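Local coordinates for MdbA protein (Corynebacterium diphtheriae, PDB 5C00), which acts as a thiol-disulfide oxidoreductase, probably of the DsbA-like thioredoxin-fold family, essential for viability and needed for pilus assembly, toxin production and virulence, at residues A[38-43]-A[77-82]; A[18-23]-A[68-73]; A[26-31]-A[107-112]; A[47-52]-A[118-123]. All coordinates share one frame; numbering follows the deposited sequence.

Contact 1 (A[38-43]-A[77-82]); sequences VNAKKD and DIVVNL
Lys41 and Asp77 both turn CG anti to their own carbonyl carbon, beside the backbone N (chi1 -58° and -68°), and this choice lays the two side chains next to each other, running in the same direction. Beyond CG the lysine chain is fully extended, so its whole length is spent in carrying the ammonium group to the carboxylate. There NZ donates to OD1 of Asp77 at 2.7 Å in a salt bridge, reaching the oxygen almost in line with the bond from CG to OD1. One carboxylate oxygen does the work: CE of Lys41 also comes to 3.6 Å from OD1 of Asp77. The CB of Asp77 leaves its backbone facing away from residues 38-43, and it is the carboxylate that makes up the distance.

Next to this polar pair is a small apolar touch, where CB of Ala40 meets CG2 of Val79 at 4.1 Å. The contact lies at the protein surface, its centre about 16 Å from that of the chain, and fastens the connection between strands 32-36 and 45-52 to the start of strand 78-85. That strand runs between the other two, antiparallel to 32-36 and parallel to 45-52. Val79 also packs on Val34, Asp77 touches Thr207 of helix 202-207, and helix 56-74 covers Ile78 and Val80.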
loop_
_atom_site.group_PDB
_atom_site.type_symbol
_atom_site.label_atom_id
_atom_site.label_comp_id
_atom_site.label_asym_id
_atom_site.label_seq_id
_atom_site.Cartn_x
_atom_site.Cartn_y
_atom_site.Cartn_z
ATOM N N VAL A 38 -16.879 5.353 -4.090
ATOM C CA VAL A 38 -17.369 6.437 -4.986
ATOM C C VAL A 38 -18.274 7.417 -4.232
ATOM O O VAL A 38 -18.091 8.650 -4.323
ATOM C CB VAL A 38 -18.047 5.840 -6.239
ATOM C CG1 VAL A 38 -18.763 6.907 -7.072
ATOM C CG2 VAL A 38 -16.999 5.175 -7.090
ATOM N N ASN A 39 -19.202 6.865 -3.456
ATOM C CA ASN A 39 -20.117 7.681 -2.663
ATOM C C ASN A 39 -19.897 7.385 -1.193
ATOM O O ASN A 39 -20.772 6.894 -0.500
ATOM C CB ASN A 39 -21.567 7.409 -3.083
ATOM C CG ASN A 39 -21.912 8.039 -4.439
ATOM O OD1 ASN A 39 -21.662 9.235 -4.683
ATOM N ND2 ASN A 39 -22.510 7.246 -5.314
ATOM N N ALA A 40 -18.696 7.677 -0.733
ATOM C CA ALA A 40 -18.374 7.527 0.660
ATOM C C ALA A 40 -19.198 8.539 1.443
ATOM O O ALA A 40 -19.474 9.638 0.972
ATOM C CB ALA A 40 -16.899 7.761 0.891
ATOM N N LYS A 41 -19.596 8.132 2.634
ATOM C CA LYS A 41 -20.330 9.003 3.521
ATOM C C LYS A 41 -19.422 10.149 3.957
ATOM O O LYS A 41 -18.223 9.961 4.238
ATOM C CB LYS A 41 -20.817 8.224 4.728
ATOM C CG LYS A 41 -21.688 7.042 4.345
ATOM C CD LYS A 41 -21.908 6.118 5.527
ATOM C CE LYS A 41 -22.718 4.901 5.121
ATOM N NZ LYS A 41 -22.835 3.966 6.279
ATOM N N LYS A 42 -19.998 11.346 4.023
ATOM C CA LYS A 42 -19.280 12.482 4.579
ATOM C C LYS A 42 -18.863 12.259 6.031
ATOM O O LYS A 42 -17.902 12.870 6.466
ATOM C CB LYS A 42 -20.110 13.756 4.447
ATOM C CG LYS A 42 -20.052 14.384 3.070
ATOM C CD LYS A 42 -18.775 15.190 2.870
ATOM C CE LYS A 42 -19.062 16.510 2.154
ATOM N NZ LYS A 42 -17.830 17.318 1.957
ATOM N N ASP A 43 -19.555 11.383 6.760
ATOM C CA ASP A 43 -19.161 11.021 8.141
ATOM C C ASP A 43 -18.390 9.680 8.305
ATOM O O ASP A 43 -18.298 9.113 9.401
ATOM C CB ASP A 43 -20.413 10.956 9.015
ATOM C CG ASP A 43 -21.198 9.679 8.804
ATOM O OD1 ASP A 43 -21.340 9.261 7.641
ATOM O OD2 ASP A 43 -21.663 9.096 9.810
ATOM N N ASP A 77 -18.175 3.240 4.867
ATOM C CA ASP A 77 -18.050 3.453 6.318
ATOM C C ASP A 77 -16.695 3.977 6.771
ATOM O O ASP A 77 -16.587 4.595 7.854
ATOM C CB ASP A 77 -18.318 2.144 7.086
ATOM C CG ASP A 77 -19.786 1.679 6.979
ATOM O OD1 ASP A 77 -20.675 2.556 6.963
ATOM O OD2 ASP A 77 -20.027 0.449 6.891
ATOM N N ILE A 78 -15.640 3.656 6.019
ATOM C CA ILE A 78 -14.321 4.197 6.277
ATOM C C ILE A 78 -13.664 4.700 5.013
ATOM O O ILE A 78 -13.983 4.224 3.926
ATOM C CB ILE A 78 -13.409 3.150 6.928
ATOM C CG1 ILE A 78 -13.161 1.938 6.046
ATOM C CG2 ILE A 78 -14.046 2.699 8.216
ATOM C CD1 ILE A 78 -12.165 0.984 6.654
ATOM N N VAL A 79 -12.802 5.688 5.180
ATOM C CA VAL A 79 -11.895 6.144 4.141
ATOM C C VAL A 79 -10.488 5.850 4.625
ATOM O O VAL A 79 -10.134 6.265 5.708
ATOM C CB VAL A 79 -12.108 7.629 3.874
ATOM C CG1 VAL A 79 -11.049 8.174 2.928
ATOM C CG2 VAL A 79 -13.492 7.794 3.259
ATOM N N VAL A 80 -9.723 5.062 3.870
ATOM C CA VAL A 80 -8.410 4.619 4.340
ATOM C C VAL A 80 -7.244 5.347 3.695
ATOM O O VAL A 80 -7.033 5.305 2.467
ATOM C CB VAL A 80 -8.206 3.086 4.186
ATOM C CG1 VAL A 80 -6.846 2.713 4.755
ATOM C CG2 VAL A 80 -9.285 2.339 4.952
ATOM N N ASN A 81 -6.512 6.061 4.523
ATOM C CA ASN A 81 -5.294 6.654 4.071
ATOM C C ASN A 81 -4.133 5.703 4.311
ATOM O O ASN A 81 -3.651 5.598 5.430
ATOM C CB ASN A 81 -5.042 7.972 4.787
ATOM C CG ASN A 81 -6.188 8.931 4.606
ATOM O OD1 ASN A 81 -6.262 9.623 3.613
ATOM N ND2 ASN A 81 -7.101 8.944 5.551
ATOM N N LEU A 82 -3.646 5.092 3.231
ATOM C CA LEU A 82 -2.510 4.220 3.284
ATOM C C LEU A 82 -1.261 5.101 3.234
ATOM O O LEU A 82 -1.036 5.829 2.241
ATOM C CB LEU A 82 -2.489 3.208 2.138
ATOM C CG LEU A 82 -3.606 2.171 2.148
ATOM C CD1 LEU A 82 -3.567 1.435 0.829
ATOM C CD2 LEU A 82 -3.455 1.219 3.309
#

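Contact 2 (A[18-23]-A[68-73]); sequences DKESVS and PMTKAI
Residues 18-23, extended as far as Val22, pass helix 56-74 without any hydrogen bond directly between the two segments, the backbones coming nearest at Val22 and Thr70, whose CA atoms are 7.7 Å apart. The helix is the one in this thioredoxin fold that begins at a CxxC pattern, Cys55 and Cys58, consistent with the redox site of the family, and the contact is made well along it from that end. Thr70 makes the direct touches from the helix. Its methyl CG2 lies 4.2 Å from CG1 of Val22, a light apolar touch that holds for the threonine conformer described, since a second one was modelled. The hydroxyl OG1 is turned back to the helix, bonded to the carbonyl O of Asp66. Trp117 of helix 113-125 packs against both Val22 and Thr70, and its NE1 bonds OE1 of Glu20.

The polar link is made through solvent. Glu20 OE2 and Lys71 NZ stand 4.8 Å apart, too far to pair directly, and NZ has a salt bridge to Glu74 besides. In the modelled Glu20 and Ser21 conformers, one water lies 2.9 Å from OE2 of Glu20 and 2.9 Å from the carbonyl O of Ser21, and accepts a hydrogen bond from NZ of Lys71 at 2.7 Å.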
loop_
_atom_site.group_PDB
_atom_site.type_symbol
_atom_site.label_atom_id
_atom_site.label_comp_id
_atom_site.label_asym_id
_atom_site.label_seq_id
_atom_site.Cartn_x
_atom_site.Cartn_y
_atom_site.Cartn_z
ATOM N N ASP A 18 -3.857 -14.293 -9.886
ATOM C CA ASP A 18 -5.180 -14.123 -9.288
ATOM C C ASP A 18 -5.466 -12.623 -9.002
ATOM O O ASP A 18 -4.576 -11.893 -8.527
ATOM C CB ASP A 18 -5.310 -14.968 -8.041
ATOM C CG ASP A 18 -6.719 -14.927 -7.473
ATOM O OD1 ASP A 18 -7.722 -14.950 -8.269
ATOM O OD2 ASP A 18 -6.821 -14.853 -6.238
ATOM N N LYS A 19 -6.687 -12.182 -9.332
ATOM C CA LYS A 19 -7.099 -10.782 -9.299
ATOM C C LYS A 19 -8.499 -10.604 -8.701
ATOM O O LYS A 19 -9.502 -10.850 -9.395
ATOM C CB LYS A 19 -7.119 -10.248 -10.715
ATOM C CG LYS A 19 -5.927 -9.407 -11.139
ATOM C CD LYS A 19 -6.305 -7.920 -11.314
ATOM C CE LYS A 19 -6.286 -7.443 -12.760
ATOM N NZ LYS A 19 -6.129 -5.943 -12.832
ATOM N N GLU A 20 -8.543 -10.124 -7.461
ATOM C CA GLU A 20 -9.783 -9.888 -6.726
ATOM C C GLU A 20 -10.447 -8.664 -7.321
ATOM O O GLU A 20 -9.785 -7.704 -7.670
ATOM C CB GLU A 20 -9.491 -9.683 -5.231
ATOM C CG GLU A 20 -10.611 -9.047 -4.405
ATOM C CD GLU A 20 -10.249 -8.848 -2.934
ATOM O OE1 GLU A 20 -9.039 -8.850 -2.573
ATOM O OE2 GLU A 20 -11.183 -8.667 -2.119
ATOM N N SER A 21 -11.764 -8.724 -7.457
ATOM C CA SER A 21 -12.552 -7.614 -7.932
ATOM C C SER A 21 -12.786 -6.678 -6.738
ATOM O O SER A 21 -13.126 -7.159 -5.685
ATOM C CB SER A 21 -13.884 -8.156 -8.398
ATOM O OG SER A 21 -14.744 -7.131 -8.782
ATOM N N VAL A 22 -12.697 -5.367 -6.942
ATOM C CA VAL A 22 -12.983 -4.409 -5.860
ATOM C C VAL A 22 -13.795 -3.306 -6.485
ATOM O O VAL A 22 -13.647 -3.038 -7.668
ATOM C CB VAL A 22 -11.704 -3.812 -5.241
ATOM C CG1 VAL A 22 -10.888 -4.902 -4.538
ATOM C CG2 VAL A 22 -10.868 -3.089 -6.296
ATOM N N SER A 23 -14.702 -2.724 -5.722
ATOM C CA SER A 23 -15.567 -1.702 -6.290
ATOM C C SER A 23 -15.237 -0.301 -5.785
ATOM O O SER A 23 -15.958 0.648 -6.120
ATOM C CB SER A 23 -17.000 -2.012 -5.970
ATOM O OG SER A 23 -17.163 -2.114 -4.559
ATOM N N PRO A 68 -11.991 -7.579 5.616
ATOM C CA PRO A 68 -12.984 -6.716 6.233
ATOM C C PRO A 68 -12.783 -5.258 5.906
ATOM O O PRO A 68 -13.786 -4.543 5.720
ATOM C CB PRO A 68 -12.803 -6.936 7.735
ATOM C CG PRO A 68 -11.938 -8.115 7.880
ATOM C CD PRO A 68 -11.310 -8.444 6.580
HETATM N N MSE A 69 -11.529 -4.818 5.790
HETATM C CA MSE A 69 -11.249 -3.413 5.431
HETATM C C MSE A 69 -11.867 -3.117 4.091
HETATM O O MSE A 69 -12.493 -2.078 3.941
HETATM C CB MSE A 69 -9.744 -3.117 5.406
HETATM C CG MSE A 69 -9.444 -1.655 5.036
HETATM SE SE MSE A 69 -7.511 -1.364 4.911
HETATM C CE MSE A 69 -7.332 -2.241 3.197
ATOM N N THR A 70 -11.648 -3.974 3.093
ATOM C CA THR A 70 -12.226 -3.783 1.757
ATOM C C THR A 70 -13.753 -3.624 1.834
ATOM O O THR A 70 -14.326 -2.757 1.230
ATOM C CB THR A 70 -11.870 -4.972 0.834
ATOM O OG1 THR A 70 -10.455 -5.155 0.809
ATOM C CG2 THR A 70 -12.368 -4.747 -0.566
ATOM N N LYS A 71 -14.402 -4.492 2.599
ATOM C CA LYS A 71 -15.864 -4.409 2.727
ATOM C C LYS A 71 -16.333 -3.107 3.333
ATOM O O LYS A 71 -17.315 -2.526 2.892
ATOM C CB LYS A 71 -16.439 -5.583 3.523
ATOM C CG LYS A 71 -16.139 -6.946 2.919
ATOM C CD LYS A 71 -16.532 -7.069 1.441
ATOM C CE LYS A 71 -15.342 -7.114 0.489
ATOM N NZ LYS A 71 -15.630 -7.476 -0.945
ATOM N N ALA A 72 -15.619 -2.634 4.331
ATOM C CA ALA A 72 -15.984 -1.416 5.023
ATOM C C ALA A 72 -15.769 -0.197 4.143
ATOM O O ALA A 72 -16.537 0.767 4.198
ATOM C CB ALA A 72 -15.176 -1.298 6.321
ATOM N N ILE A 73 -14.709 -0.243 3.349
ATOM C CA ILE A 73 -14.445 0.776 2.352
ATOM C C ILE A 73 -15.557 0.710 1.314
ATOM O O ILE A 73 -16.145 1.723 1.005
ATOM C CB ILE A 73 -13.076 0.620 1.644
ATOM C CG1 ILE A 73 -11.898 0.770 2.614
ATOM C CG2 ILE A 73 -12.938 1.642 0.552
ATOM C CD1 ILE A 73 -10.587 0.255 2.030
HETATM O O HOH W 1 -13.654 -7.216 -2.816
#

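Contact 3 (A[26-31]-A[107-112]); sequences GSVTDS and VAQSGD
Strand residue Val28 passes close to the C-terminal part of helix 96-109, with its CA 6.5 Å from that of Gln109; no hydrogen bond joins the two segments. The chain leaves helical geometry at Gly111, where phi becomes positive (75°), and Asp112 then takes the N-cap position of helix 113-125, its OD2 also bonded to Thr115 OG1.

One methyl carries most of the contact. Val28 has CG1 anti to its nitrogen (chi1 178°), which leaves CG2 directed at the helix, 4.1 Å from CB of Ala108. The same CG2 rests on the helix backbone, 4.1 Å from N of Gln109, so the valine sits against the main chain as much as against a side chain. Close by, OG of Ser110 donates to O of Val107 at 2.7 Å, in the carbonyl plane and on a lone pair.

Ala108 also packs on Ile33 of the next strand and on Trp113 and Tyr116, while Val28 meets Phe168 of helix 162-180. Edge strand 25-29 is thereby fitted against the helices inserted between strands 78-85 and 187-190, an insertion into the thioredoxin fold characteristic of DsbA-like oxidoreductases.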
loop_
_atom_site.group_PDB
_atom_site.type_symbol
_atom_site.label_atom_id
_atom_site.label_comp_id
_atom_site.label_asym_id
_atom_site.label_seq_id
_atom_site.Cartn_x
_atom_site.Cartn_y
_atom_site.Cartn_z
ATOM N N GLY A 26 -9.983 5.512 -5.542
ATOM C CA GLY A 26 -8.905 6.029 -4.724
ATOM C C GLY A 26 -8.384 7.357 -5.208
ATOM O O GLY A 26 -8.806 7.842 -6.241
ATOM N N SER A 27 -7.428 7.904 -4.477
ATOM C CA SER A 27 -6.700 9.108 -4.927
ATOM C C SER A 27 -5.330 9.095 -4.314
ATOM O O SER A 27 -5.079 8.252 -3.438
ATOM C CB SER A 27 -7.480 10.383 -4.584
ATOM O OG SER A 27 -7.654 10.542 -3.179
ATOM N N VAL A 28 -4.416 9.944 -4.769
ATOM C CA VAL A 28 -3.112 10.089 -4.101
ATOM C C VAL A 28 -3.113 11.503 -3.606
ATOM O O VAL A 28 -3.066 12.441 -4.409
ATOM C CB VAL A 28 -1.910 9.808 -5.049
ATOM C CG1 VAL A 28 -0.606 10.033 -4.301
ATOM C CG2 VAL A 28 -1.959 8.400 -5.616
ATOM N N THR A 29 -3.252 11.647 -2.300
ATOM C CA THR A 29 -3.477 12.933 -1.674
ATOM C C THR A 29 -2.706 13.012 -0.371
ATOM O O THR A 29 -2.754 12.062 0.430
ATOM C CB THR A 29 -4.978 13.138 -1.384
ATOM O OG1 THR A 29 -5.743 12.770 -2.551
ATOM C CG2 THR A 29 -5.247 14.640 -1.062
ATOM N N ASP A 30 -2.017 14.142 -0.132
ATOM C CA ASP A 30 -1.415 14.420 1.170
ATOM C C ASP A 30 -0.492 13.296 1.634
ATOM O O ASP A 30 -0.564 12.924 2.764
ATOM C CB ASP A 30 -2.476 14.681 2.245
ATOM C CG ASP A 30 -1.864 15.056 3.616
ATOM O OD1 ASP A 30 -0.824 15.753 3.672
ATOM O OD2 ASP A 30 -2.381 14.631 4.664
ATOM N N SER A 31 0.348 12.802 0.725
ATOM C CA SER A 31 1.290 11.682 0.974
ATOM C C SER A 31 0.660 10.295 1.204
ATOM O O SER A 31 1.375 9.364 1.541
ATOM C CB SER A 31 2.230 11.977 2.133
ATOM O OG SER A 31 2.825 13.258 2.020
ATOM N N VAL A 107 1.578 2.564 -9.713
ATOM C CA VAL A 107 0.280 2.027 -10.066
ATOM C C VAL A 107 -0.870 2.867 -9.529
ATOM O O VAL A 107 -1.784 3.176 -10.259
ATOM C CB VAL A 107 0.146 0.562 -9.553
ATOM C CG1 VAL A 107 -1.151 -0.043 -10.094
ATOM C CG2 VAL A 107 1.331 -0.293 -9.993
ATOM N N ALA A 108 -0.833 3.253 -8.268
ATOM C CA ALA A 108 -1.883 4.092 -7.709
ATOM C C ALA A 108 -2.036 5.451 -8.427
ATOM O O ALA A 108 -3.144 5.907 -8.671
ATOM C CB ALA A 108 -1.622 4.348 -6.263
ATOM N N GLN A 109 -0.908 6.035 -8.783
ATOM C CA GLN A 109 -0.876 7.306 -9.513
ATOM C C GLN A 109 -1.631 7.227 -10.847
ATOM O O GLN A 109 -2.174 8.237 -11.356
ATOM C CB GLN A 109 0.610 7.698 -9.732
ATOM C CG GLN A 109 0.863 8.782 -10.774
ATOM C CD GLN A 109 0.265 10.118 -10.354
ATOM O OE1 GLN A 109 -0.101 10.301 -9.187
ATOM N NE2 GLN A 109 0.130 11.045 -11.305
ATOM N N SER A 110 -1.646 6.048 -11.449
ATOM C CA SER A 110 -2.366 5.845 -12.692
ATOM C C SER A 110 -3.900 5.756 -12.521
ATOM O O SER A 110 -4.624 5.738 -13.522
ATOM C CB SER A 110 -1.843 4.586 -13.388
ATOM O OG SER A 110 -2.451 3.384 -12.906
ATOM N N GLY A 111 -4.380 5.635 -11.282
ATOM C CA GLY A 111 -5.793 5.486 -11.002
ATOM C C GLY A 111 -6.397 4.101 -11.304
ATOM O O GLY A 111 -7.608 3.960 -11.350
ATOM N N ASP A 112 -5.577 3.072 -11.501
ATOM C CA ASP A 112 -6.086 1.715 -11.767
ATOM C C ASP A 112 -6.161 0.988 -10.410
ATOM O O ASP A 112 -5.205 0.333 -9.979
ATOM C CB ASP A 112 -5.173 0.972 -12.743
ATOM C CG ASP A 112 -5.660 -0.421 -13.059
ATOM O OD1 ASP A 112 -6.717 -0.872 -12.525
ATOM O OD2 ASP A 112 -4.944 -1.095 -13.853
#

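Contact 4 (A[47-52]-A[118-123]); sequences IDFYED and NYRALL
Glu51 and Arg120 meet edge to edge, the carboxylate and guanidinium planes nearly coplanar, 26° apart, in a side-on, two-pronged salt bridge. It is buried deep in the thioredoxin fold, between central strand 45-52, which leads to the CxxC pattern, and helix 113-125. The arginine offers its NE edge. NE donates to OE1 of Glu51 at 2.8 Å, the oxygen lying in the guanidinium plane and the bond almost straight; NH2 donates to OE2 of Glu51 at 2.9 Å, more bent and tilted from that plane. Each oxygen receives its N-H on the syn lone pair, the side that faces its twin, so the two bonds together fix the rotation of both groups.

The glutamate gets there by placing CG between its backbone N and carbonyl carbon (chi1 60°) and then running straight out from the strand. Arg120 answers with a chain extended from CG to NE, reaching across from the helix.

Glu51 also touches the residues of the CxxC pattern, a placement that recalls the buried acid beneath the cysteines in thioredoxin and DsbA. The remaining arginine nitrogen, NH1, forms a salt bridge with OD2 of Asp66 on helix 56-74, so Arg120 links that helix with strand 45-52. Phe49, two residues before Glu51 on the same side of the strand, turns its ring obliquely to the guanidinium, the planes 62° apart; in the ring conformer described, CE2 of Phe49 comes to 3.9 Å from NH2 of Arg120.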
loop_
_atom_site.group_PDB
_atom_site.type_symbol
_atom_site.label_atom_id
_atom_site.label_comp_id
_atom_site.label_asym_id
_atom_site.label_seq_id
_atom_site.Cartn_x
_atom_site.Cartn_y
_atom_site.Cartn_z
ATOM N N ILE A 47 -9.122 6.750 8.346
ATOM C CA ILE A 47 -8.155 5.819 8.891
ATOM C C ILE A 47 -6.816 6.268 8.387
ATOM O O ILE A 47 -6.686 6.617 7.226
ATOM C CB ILE A 47 -8.444 4.397 8.429
ATOM C CG1 ILE A 47 -9.904 4.025 8.662
ATOM C CG2 ILE A 47 -7.482 3.410 9.055
ATOM C CD1 ILE A 47 -10.318 3.969 10.106
ATOM N N ASP A 48 -5.826 6.282 9.256
ATOM C CA ASP A 48 -4.449 6.392 8.821
ATOM C C ASP A 48 -3.799 5.070 9.121
ATOM O O ASP A 48 -3.752 4.630 10.266
ATOM C CB ASP A 48 -3.737 7.537 9.525
ATOM C CG ASP A 48 -4.298 8.895 9.139
ATOM O OD1 ASP A 48 -4.208 9.259 7.961
ATOM O OD2 ASP A 48 -4.841 9.594 10.033
ATOM N N PHE A 49 -3.399 4.383 8.046
ATOM C CA PHE A 49 -2.866 3.044 8.162
ATOM C C PHE A 49 -1.446 3.114 7.651
ATOM O O PHE A 49 -1.200 3.355 6.473
ATOM C CB PHE A 49 -3.751 2.106 7.358
ATOM C CG PHE A 49 -3.400 0.643 7.458
ATOM C CD1 PHE A 49 -2.457 0.149 8.348
ATOM C CD2 PHE A 49 -4.062 -0.256 6.626
ATOM C CE1 PHE A 49 -2.167 -1.200 8.397
ATOM C CE2 PHE A 49 -3.777 -1.608 6.670
ATOM C CZ PHE A 49 -2.827 -2.081 7.558
ATOM N N TYR A 50 -0.511 2.888 8.557
ATOM C CA TYR A 50 0.922 2.985 8.270
ATOM C C TYR A 50 1.479 1.589 8.039
ATOM O O TYR A 50 1.275 0.702 8.860
ATOM C CB TYR A 50 1.659 3.658 9.399
ATOM C CG TYR A 50 1.281 5.110 9.639
ATOM C CD1 TYR A 50 0.177 5.444 10.417
ATOM C CD2 TYR A 50 2.051 6.154 9.095
ATOM C CE1 TYR A 50 -0.186 6.775 10.634
ATOM C CE2 TYR A 50 1.718 7.483 9.327
ATOM C CZ TYR A 50 0.587 7.779 10.071
ATOM O OH TYR A 50 0.309 9.100 10.335
ATOM N N GLU A 51 2.160 1.407 6.918
ATOM C CA GLU A 51 2.788 0.127 6.659
ATOM C C GLU A 51 4.054 0.325 5.865
ATOM O O GLU A 51 4.328 1.406 5.309
ATOM C CB GLU A 51 1.821 -0.883 5.998
ATOM C CG GLU A 51 1.258 -0.471 4.704
ATOM C CD GLU A 51 0.101 -1.373 4.125
ATOM O OE1 GLU A 51 -0.355 -0.982 3.060
ATOM O OE2 GLU A 51 -0.371 -2.381 4.724
ATOM N N ASP A 52 4.837 -0.737 5.841
ATOM C CA ASP A 52 6.120 -0.786 5.078
ATOM C C ASP A 52 6.127 -2.137 4.329
ATOM O O ASP A 52 5.824 -3.189 4.916
ATOM C CB ASP A 52 7.251 -0.574 6.084
ATOM C CG ASP A 52 8.664 -0.588 5.459
ATOM O OD1 ASP A 52 9.020 -1.523 4.711
ATOM O OD2 ASP A 52 9.448 0.319 5.789
ATOM N N ASN A 118 -4.557 -5.419 -6.007
ATOM C CA ASN A 118 -3.991 -6.753 -6.157
ATOM C C ASN A 118 -2.472 -6.775 -6.130
ATOM O O ASN A 118 -1.881 -7.741 -5.658
ATOM C CB ASN A 118 -4.530 -7.389 -7.428
ATOM C CG ASN A 118 -5.970 -7.853 -7.247
ATOM O OD1 ASN A 118 -6.226 -8.855 -6.570
ATOM N ND2 ASN A 118 -6.909 -7.074 -7.760
ATOM N N TYR A 119 -1.857 -5.700 -6.610
ATOM C CA TYR A 119 -0.412 -5.556 -6.599
ATOM C C TYR A 119 0.097 -5.405 -5.189
ATOM O O TYR A 119 1.003 -6.119 -4.774
ATOM C CB TYR A 119 -0.009 -4.373 -7.437
ATOM C CG TYR A 119 1.451 -4.252 -7.704
ATOM C CD1 TYR A 119 2.127 -5.222 -8.397
ATOM C CD2 TYR A 119 2.149 -3.166 -7.298
ATOM C CE1 TYR A 119 3.471 -5.111 -8.697
ATOM C CE2 TYR A 119 3.513 -3.053 -7.584
ATOM C CZ TYR A 119 4.158 -3.997 -8.313
ATOM O OH TYR A 119 5.510 -3.843 -8.628
ATOM N N ARG A 120 -0.542 -4.558 -4.391
ATOM C CA ARG A 120 -0.205 -4.426 -2.958
ATOM C C ARG A 120 -0.301 -5.775 -2.245
ATOM O O ARG A 120 0.614 -6.137 -1.472
ATOM C CB ARG A 120 -1.147 -3.404 -2.277
ATOM C CG ARG A 120 -1.093 -3.420 -0.745
ATOM C CD ARG A 120 -1.997 -2.343 -0.146
ATOM N NE ARG A 120 -2.019 -2.446 1.319
ATOM C CZ ARG A 120 -2.790 -3.300 2.012
ATOM N NH1 ARG A 120 -3.586 -4.141 1.385
ATOM N NH2 ARG A 120 -2.743 -3.349 3.357
ATOM N N ALA A 121 -1.419 -6.466 -2.466
ATOM C CA ALA A 121 -1.652 -7.748 -1.793
ATOM C C ALA A 121 -0.504 -8.722 -2.138
ATOM O O ALA A 121 -0.012 -9.433 -1.261
ATOM C CB ALA A 121 -2.992 -8.344 -2.181
ATOM N N LEU A 122 -0.134 -8.803 -3.399
ATOM C CA LEU A 122 0.931 -9.697 -3.824
ATOM C C LEU A 122 2.298 -9.362 -3.205
ATOM O O LEU A 122 2.988 -10.241 -2.659
ATOM C CB LEU A 122 1.017 -9.720 -5.359
ATOM C CG LEU A 122 2.063 -10.655 -5.976
ATOM C CD1 LEU A 122 2.041 -11.999 -5.331
ATOM C CD2 LEU A 122 1.790 -10.790 -7.482
ATOM N N LEU A 123 2.676 -8.110 -3.238
ATOM C CA LEU A 123 3.930 -7.693 -2.651
ATOM C C LEU A 123 4.016 -7.984 -1.160
ATOM O O LEU A 123 5.065 -8.404 -0.705
ATOM C CB LEU A 123 4.201 -6.195 -2.907
ATOM C CG LEU A 123 4.303 -5.787 -4.382
ATOM C CD1 LEU A 123 4.714 -4.326 -4.423
ATOM C CD2 LEU A 123 5.217 -6.631 -5.231
#

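How the contacts relate
First segments follow the chain in the order of contacts 2, 3, 1, 4 and second segments 2, 1, 3, 4; the loops interleave, except that contact 1 is nested inside contact 3. Contacts 1, 3 and 4 reach the same mixed sheet, and 1 and 4 use its neighbouring strands 78-85 and 45-52, centres about 17 Å apart. Helix 56-74 of contact 2 leads into strand 78-85 of contact 1, while contacts 3 and 4 use the successive helices 96-109 and 113-125, centres about 13 Å apart. Contact 4, near the chain's middle, and contact 3 tie the thioredoxin core to its helical insertion; contact 2 brings in the N-terminal segment; peripheral contact 1 stays within the core.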